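Local coordinates for cupin 2 conserved barrel domain protein (PDB 4H7L) that is of unknown function but belongs to the cupin family and binds a copper(II) ion inside its conserved beta barrel, at residues 35-40 with 48-53; 66-71 with 112-117. All blocks are in the same frame, centred on the assembly; numbering follows the deposited sequence.

Contact 1 (35-40 with 48-53); sequences AQRAFG and SVHYTQ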
loop_
_atom_site.group_PDB
_atom_site.type_symbol
_atom_site.label_atom_id
_atom_site.label_comp_id
_atom_site.label_asym_id
_atom_site.label_seq_id
_atom_site.Cartn_x
_atom_site.Cartn_y
_atom_site.Cartn_z
ATOM N N ALA B 35 -6.754 -9.657 -9.869
ATOM C CA ALA B 35 -6.242 -8.351 -9.471
ATOM C C ALA B 35 -7.288 -7.258 -9.677
ATOM O O ALA B 35 -7.966 -7.216 -10.701
ATOM C CB ALA B 35 -4.985 -8.021 -10.258
ATOM N N GLN B 36 -7.413 -6.377 -8.692
ATOM C CA GLN B 36 -8.256 -5.195 -8.816
ATOM C C GLN B 36 -7.353 -3.969 -8.727
ATOM O O GLN B 36 -6.978 -3.531 -7.639
ATOM C CB GLN B 36 -9.342 -5.190 -7.736
ATOM C CG GLN B 36 -10.390 -6.285 -7.944
ATOM C CD GLN B 36 -11.364 -6.428 -6.783
ATOM O OE1 GLN B 36 -11.016 -6.953 -5.729
ATOM N NE2 GLN B 36 -12.595 -5.979 -6.982
ATOM N N ARG B 37 -7.002 -3.428 -9.888
ATOM C CA ARG B 37 -5.914 -2.461 -9.993
ATOM C C ARG B 37 -6.407 -1.016 -9.983
ATOM O O ARG B 37 -7.340 -0.662 -10.698
ATOM C CB ARG B 37 -5.109 -2.734 -11.268
ATOM C CG ARG B 37 -4.731 -4.203 -11.455
ATOM C CD ARG B 37 -3.622 -4.373 -12.484
ATOM N NE ARG B 37 -3.099 -5.738 -12.516
ATOM C CZ ARG B 37 -3.501 -6.695 -13.352
ATOM N NH1 ARG B 37 -4.445 -6.464 -14.256
ATOM N NH2 ARG B 37 -2.951 -7.899 -13.288
ATOM N N ALA B 38 -5.761 -0.185 -9.171
ATOM C CA ALA B 38 -6.133 1.220 -9.047
ATOM C C ALA B 38 -4.946 2.142 -9.289
ATOM O O ALA B 38 -3.797 1.763 -9.068
ATOM C CB ALA B 38 -6.717 1.485 -7.670
ATOM N N PHE B 39 -5.241 3.353 -9.751
ATOM C CA PHE B 39 -4.240 4.407 -9.882
ATOM C C PHE B 39 -3.129 4.061 -10.864
ATOM O O PHE B 39 -1.952 4.232 -10.561
ATOM C CB PHE B 39 -3.648 4.738 -8.510
ATOM C CG PHE B 39 -4.683 5.091 -7.481
ATOM C CD1 PHE B 39 -5.567 6.129 -7.701
ATOM C CD2 PHE B 39 -4.777 4.382 -6.300
ATOM C CE1 PHE B 39 -6.524 6.454 -6.765
ATOM C CE2 PHE B 39 -5.733 4.702 -5.357
ATOM C CZ PHE B 39 -6.606 5.740 -5.589
ATOM N N GLY B 40 -3.510 3.595 -12.049
ATOM C CA GLY B 40 -2.548 3.309 -13.099
ATOM C C GLY B 40 -1.744 4.534 -13.499
ATOM O O GLY B 40 -1.738 5.550 -12.799
ATOM N N SER B 48 0.975 2.597 -8.288
ATOM C CA SER B 48 -0.278 1.897 -8.504
ATOM C C SER B 48 -0.589 1.139 -7.232
ATOM O O SER B 48 0.318 0.788 -6.484
ATOM C CB SER B 48 -0.162 0.915 -9.668
ATOM O OG SER B 48 0.172 1.584 -10.867
ATOM N N VAL B 49 -1.867 0.878 -6.988
ATOM C CA VAL B 49 -2.263 0.084 -5.835
ATOM C C VAL B 49 -3.241 -1.005 -6.253
ATOM O O VAL B 49 -4.355 -0.722 -6.694
ATOM C CB VAL B 49 -2.875 0.960 -4.733
ATOM C CG1 VAL B 49 -3.352 0.100 -3.575
ATOM C CG2 VAL B 49 -1.851 1.970 -4.250
ATOM N N HIS B 50 -2.801 -2.252 -6.130
ATOM C CA HIS B 50 -3.610 -3.405 -6.496
ATOM C C HIS B 50 -4.151 -4.085 -5.246
ATOM O O HIS B 50 -3.457 -4.185 -4.236
ATOM C CB HIS B 50 -2.771 -4.429 -7.261
ATOM C CG HIS B 50 -2.077 -3.879 -8.468
ATOM N ND1 HIS B 50 -2.277 -2.598 -8.934
ATOM C CD2 HIS B 50 -1.183 -4.450 -9.310
ATOM C CE1 HIS B 50 -1.534 -2.402 -10.010
ATOM N NE2 HIS B 50 -0.863 -3.510 -10.258
ATOM N N TYR B 51 -5.390 -4.552 -5.323
ATOM C CA TYR B 51 -5.947 -5.432 -4.308
ATOM C C TYR B 51 -6.063 -6.804 -4.960
ATOM O O TYR B 51 -6.914 -7.024 -5.821
ATOM C CB TYR B 51 -7.299 -4.908 -3.835
ATOM C CG TYR B 51 -8.052 -5.832 -2.907
ATOM C CD1 TYR B 51 -7.599 -6.086 -1.625
ATOM C CD2 TYR B 51 -9.235 -6.424 -3.308
ATOM C CE1 TYR B 51 -8.292 -6.920 -0.775
ATOM C CE2 TYR B 51 -9.939 -7.257 -2.467
ATOM C CZ TYR B 51 -9.464 -7.501 -1.199
ATOM O OH TYR B 51 -10.161 -8.328 -0.350
ATOM N N THR B 52 -5.189 -7.717 -4.558
ATOM C CA THR B 52 -4.946 -8.925 -5.332
ATOM C C THR B 52 -5.254 -10.201 -4.567
ATOM O O THR B 52 -4.806 -10.389 -3.437
ATOM C CB THR B 52 -3.478 -8.983 -5.798
ATOM O OG1 THR B 52 -3.196 -7.862 -6.644
ATOM C CG2 THR B 52 -3.201 -10.269 -6.558
ATOM N N GLN B 53 -6.014 -11.081 -5.208
ATOM C CA GLN B 53 -6.343 -12.383 -4.649
ATOM C C GLN B 53 -5.432 -13.454 -5.234
ATOM O O GLN B 53 -5.475 -13.725 -6.433
ATOM C CB GLN B 53 -7.801 -12.735 -4.957
ATOM C CG GLN B 53 -8.814 -11.749 -4.399
ATOM C CD GLN B 53 -8.908 -11.817 -2.892
ATOM O OE1 GLN B 53 -8.145 -12.535 -2.245
ATOM N NE2 GLN B 53 -9.850 -11.076 -2.321
#
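Arg37 lays its aliphatic chain over one face of the His50 ring. Arg37 CD lies 3.8 Å from the centroid of that ring, close to the ring normal, a CH-pi contact. The arginine chain runs extended from CG to NE and carries the guanidinium past the imidazole. The two planes stand 76° apart, and His50 meets the guanidinium at its edge. Ala35 CB lies over one face of the guanidinium.

The tight part is the paired backbone with the Gln36 and Tyr51 side chains beside it. Strands 35-38 and 48-53 are antiparallel. Gln36 and Tyr51 form one hydrogen-bonded pair, with Tyr51 N to Gln36 O at 3.0 Å. Ala38 and Val49 form the other, with Ala38 N to Val49 O at 2.9 Å. The Gln36 and Tyr51 side chains run side by side on the face they share with Ala38 and Val49. Tyr51 CG is anti to the backbone N (chi1 173°), and the ring edge comes to the Gln36 amide, with Gln36 OE1 3.1 Å from Tyr51 CD2. Gln36 NE2 bonds to Ile25 O. Past the strand end, Phe39 CD2 packs 4.2 Å from Val49 CB, which lies at the ring edge.

The looser side holds the partly exposed Arg37 and the turn at Gly40. There Ser48 OG reaches Phe39 O only weakly, at 3.4 Å; its stronger partner is Phe120 N.

The pair is a beta hairpin of the cupin barrel. Strand 28-30 adjoins strand 33-38, and strand 110-117 pairs with the far edge of strand 48-54. Ala95, Ile69 and Leu93 of the second subunit pack on Phe39, Val49 and Tyr51.

Contact 2 (66-71 with 112-117); sequences HQEIYV and IINIVS. With CU (copper (II) ion), chain D.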
loop_
_atom_site.group_PDB
_atom_site.type_symbol
_atom_site.label_atom_id
_atom_site.label_comp_id
_atom_site.label_asym_id
_atom_site.label_seq_id
_atom_site.Cartn_x
_atom_site.Cartn_y
_atom_site.Cartn_z
ATOM N N HIS B 66 10.427 -1.911 -11.936
ATOM C CA HIS B 66 9.402 -1.647 -10.935
ATOM C C HIS B 66 9.735 -2.323 -9.622
ATOM O O HIS B 66 10.151 -3.479 -9.596
ATOM C CB HIS B 66 8.047 -2.161 -11.417
ATOM C CG HIS B 66 7.494 -1.403 -12.577
ATOM N ND1 HIS B 66 7.955 -1.572 -13.866
ATOM C CD2 HIS B 66 6.525 -0.461 -12.646
ATOM C CE1 HIS B 66 7.290 -0.770 -14.676
ATOM N NE2 HIS B 66 6.416 -0.084 -13.961
ATOM N N GLN B 67 9.539 -1.605 -8.528
ATOM C CA GLN B 67 9.665 -2.207 -7.215
ATOM C C GLN B 67 8.266 -2.364 -6.646
ATOM O O GLN B 67 7.403 -1.515 -6.859
ATOM C CB GLN B 67 10.563 -1.367 -6.300
ATOM C CG GLN B 67 9.934 -0.103 -5.745
ATOM C CD GLN B 67 10.200 0.076 -4.260
ATOM O OE1 GLN B 67 10.569 1.163 -3.813
ATOM N NE2 GLN B 67 10.004 -0.989 -3.484
ATOM N N GLU B 68 8.040 -3.469 -5.950
ATOM C CA GLU B 68 6.726 -3.772 -5.411
ATOM C C GLU B 68 6.785 -3.876 -3.894
ATOM O O GLU B 68 7.806 -4.255 -3.329
ATOM C CB GLU B 68 6.198 -5.078 -6.015
ATOM C CG GLU B 68 5.988 -5.020 -7.523
ATOM C CD GLU B 68 5.324 -6.274 -8.082
ATOM O OE1 GLU B 68 4.364 -6.127 -8.870
ATOM O OE2 GLU B 68 5.762 -7.402 -7.750
ATOM N N ILE B 69 5.691 -3.508 -3.241
ATOM C CA ILE B 69 5.560 -3.717 -1.809
ATOM C C ILE B 69 4.253 -4.430 -1.528
ATOM O O ILE B 69 3.178 -3.855 -1.688
ATOM C CB ILE B 69 5.581 -2.402 -1.017
ATOM C CG1 ILE B 69 6.894 -1.657 -1.250
ATOM C CG2 ILE B 69 5.389 -2.687 0.471
ATOM C CD1 ILE B 69 6.958 -0.318 -0.544
ATOM N N TYR B 70 4.348 -5.689 -1.119
ATOM C CA TYR B 70 3.171 -6.468 -0.767
ATOM C C TYR B 70 2.817 -6.217 0.691
ATOM O O TYR B 70 3.694 -6.166 1.549
ATOM C CB TYR B 70 3.431 -7.964 -0.961
ATOM C CG TYR B 70 3.655 -8.416 -2.392
ATOM C CD1 TYR B 70 3.676 -7.513 -3.445
ATOM C CD2 TYR B 70 3.835 -9.763 -2.686
ATOM C CE1 TYR B 70 3.879 -7.939 -4.748
ATOM C CE2 TYR B 70 4.035 -10.196 -3.984
ATOM C CZ TYR B 70 4.056 -9.281 -5.010
ATOM O OH TYR B 70 4.254 -9.712 -6.304
ATOM N N VAL B 71 1.534 -6.046 0.969
ATOM C CA VAL B 71 1.051 -6.021 2.345
ATOM C C VAL B 71 -0.002 -7.104 2.520
ATOM O O VAL B 71 -1.098 -7.004 1.968
ATOM C CB VAL B 71 0.421 -4.666 2.707
ATOM C CG1 VAL B 71 -0.043 -4.673 4.154
ATOM C CG2 VAL B 71 1.404 -3.535 2.467
ATOM N N ILE B 112 -3.599 -9.678 -0.787
ATOM C CA ILE B 112 -2.589 -8.661 -0.558
ATOM C C ILE B 112 -2.944 -7.317 -1.174
ATOM O O ILE B 112 -3.773 -7.228 -2.078
ATOM C CB ILE B 112 -1.224 -9.096 -1.121
ATOM C CG1 ILE B 112 -1.279 -9.200 -2.646
ATOM C CG2 ILE B 112 -0.804 -10.427 -0.521
ATOM C CD1 ILE B 112 0.041 -8.905 -3.312
ATOM N N ILE B 113 -2.322 -6.270 -0.642
ATOM C CA ILE B 113 -2.265 -4.982 -1.308
ATOM C C ILE B 113 -0.901 -4.896 -1.968
ATOM O O ILE B 113 0.114 -4.877 -1.284
ATOM C CB ILE B 113 -2.366 -3.808 -0.321
ATOM C CG1 ILE B 113 -3.680 -3.851 0.462
ATOM C CG2 ILE B 113 -2.228 -2.487 -1.067
ATOM C CD1 ILE B 113 -4.894 -3.553 -0.364
ATOM N N ASN B 114 -0.869 -4.846 -3.290
ATOM C CA ASN B 114 0.395 -4.707 -3.991
ATOM C C ASN B 114 0.614 -3.261 -4.415
ATOM O O ASN B 114 -0.128 -2.722 -5.233
ATOM C CB ASN B 114 0.449 -5.636 -5.204
ATOM C CG ASN B 114 1.776 -5.568 -5.924
ATOM O OD1 ASN B 114 2.738 -4.981 -5.419
ATOM N ND2 ASN B 114 1.841 -6.171 -7.108
ATOM N N ILE B 115 1.633 -2.638 -3.840
ATOM C CA ILE B 115 1.970 -1.256 -4.148
ATOM C C ILE B 115 3.140 -1.237 -5.121
ATOM O O ILE B 115 4.223 -1.724 -4.806
ATOM C CB ILE B 115 2.339 -0.491 -2.869
ATOM C CG1 ILE B 115 1.162 -0.509 -1.892
ATOM C CG2 ILE B 115 2.718 0.941 -3.192
ATOM C CD1 ILE B 115 1.567 -0.350 -0.444
ATOM N N VAL B 116 2.916 -0.679 -6.306
ATOM C CA VAL B 116 3.902 -0.735 -7.381
ATOM C C VAL B 116 4.399 0.654 -7.772
ATOM O O VAL B 116 3.600 1.568 -7.982
ATOM C CB VAL B 116 3.297 -1.392 -8.633
ATOM C CG1 VAL B 116 4.349 -1.533 -9.724
ATOM C CG2 VAL B 116 2.690 -2.743 -8.287
ATOM N N SER B 117 5.716 0.810 -7.884
ATOM C CA SER B 117 6.296 2.088 -8.295
ATOM C C SER B 117 7.440 1.892 -9.301
ATOM O O SER B 117 8.290 1.027 -9.119
ATOM C CB SER B 117 6.814 2.852 -7.081
ATOM O OG SER B 117 8.152 2.492 -6.809
HETATM CU CU CU D . 5.690 -9.079 -9.154
#
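Glu68 OE2 is gripped by the copper ion at 2.2 Å and by Tyr70 OH at 3.1 Å, while the other carboxylate oxygen is held from the opposing strand by Asn114. The bond from Asn114 ND2 to Glu68 OE1 measures 3.1 Å and is nearly straight, at 175°. Asn114 ND2 and Tyr70 OH meet their oxygens from the same side of the carboxylate plane, while the copper lies somewhat to the other side. The carboxylate and amide planes stand 80° apart.

Asn114 CG is anti to the backbone N (chi1 -177°), which sets the amide beside the Tyr70 ring. Its carbonyl meets the ring edge, with Asn114 OD1 3.2 Å from Tyr70 CE1. Ile112 CD1 covers one face of the same ring, 3.8 Å from its centroid, in a CH-pi contact. Val116 CG2 flanks the Glu68 chain.

Strands 67-71 and 112-117 are antiparallel. Gln67 with Ser117, Ile69 with Ile115 and Val71 with Ile113 are the hydrogen-bonded pairs; the shortest hydrogen bond between the strands is Ile69 N to Ile115 O, 2.8 Å. Their side chains point to the face away from the copper. There Ile69 CB meets Ile115 CB at 4.2 Å, and Ile115 packs on Ile115 of the second subunit. Gln67 OE1 accepts a hydrogen bond from Ser46 N of that subunit.

His61, His63 and His104 complete the copper site, the three-histidine, one-glutamate set familiar from cupins. Glu68 binds the metal through a single oxygen. Asn114 and Tyr70 hydrogen-bond to its two oxygens, which probably restrains the rotation of the carboxylate and may tune it as a ligand.

How the contacts relate
Contacts 1 and 2 are neighbours in one curved antiparallel sheet, with centres about 9 Å apart. Strand 48-54 joins them: His50 O and Asn114 N lie 2.8 Å apart, a probable hydrogen bond. Both contacts are largely buried, but every touching residue of contact 2 is buried, whereas contact 1 has partly exposed residues. Contact 1 closes a local hairpin; contact 2 brings together strands distant in sequence. Both contain a CH-pi contact, over His50 in contact 1 and over Tyr70 in contact 2. In contact 2 the metal-bound Glu68 and its polar support are added, while the His50 side chain of contact 1 lies about 8 Å from the copper. Both also touch the second subunit.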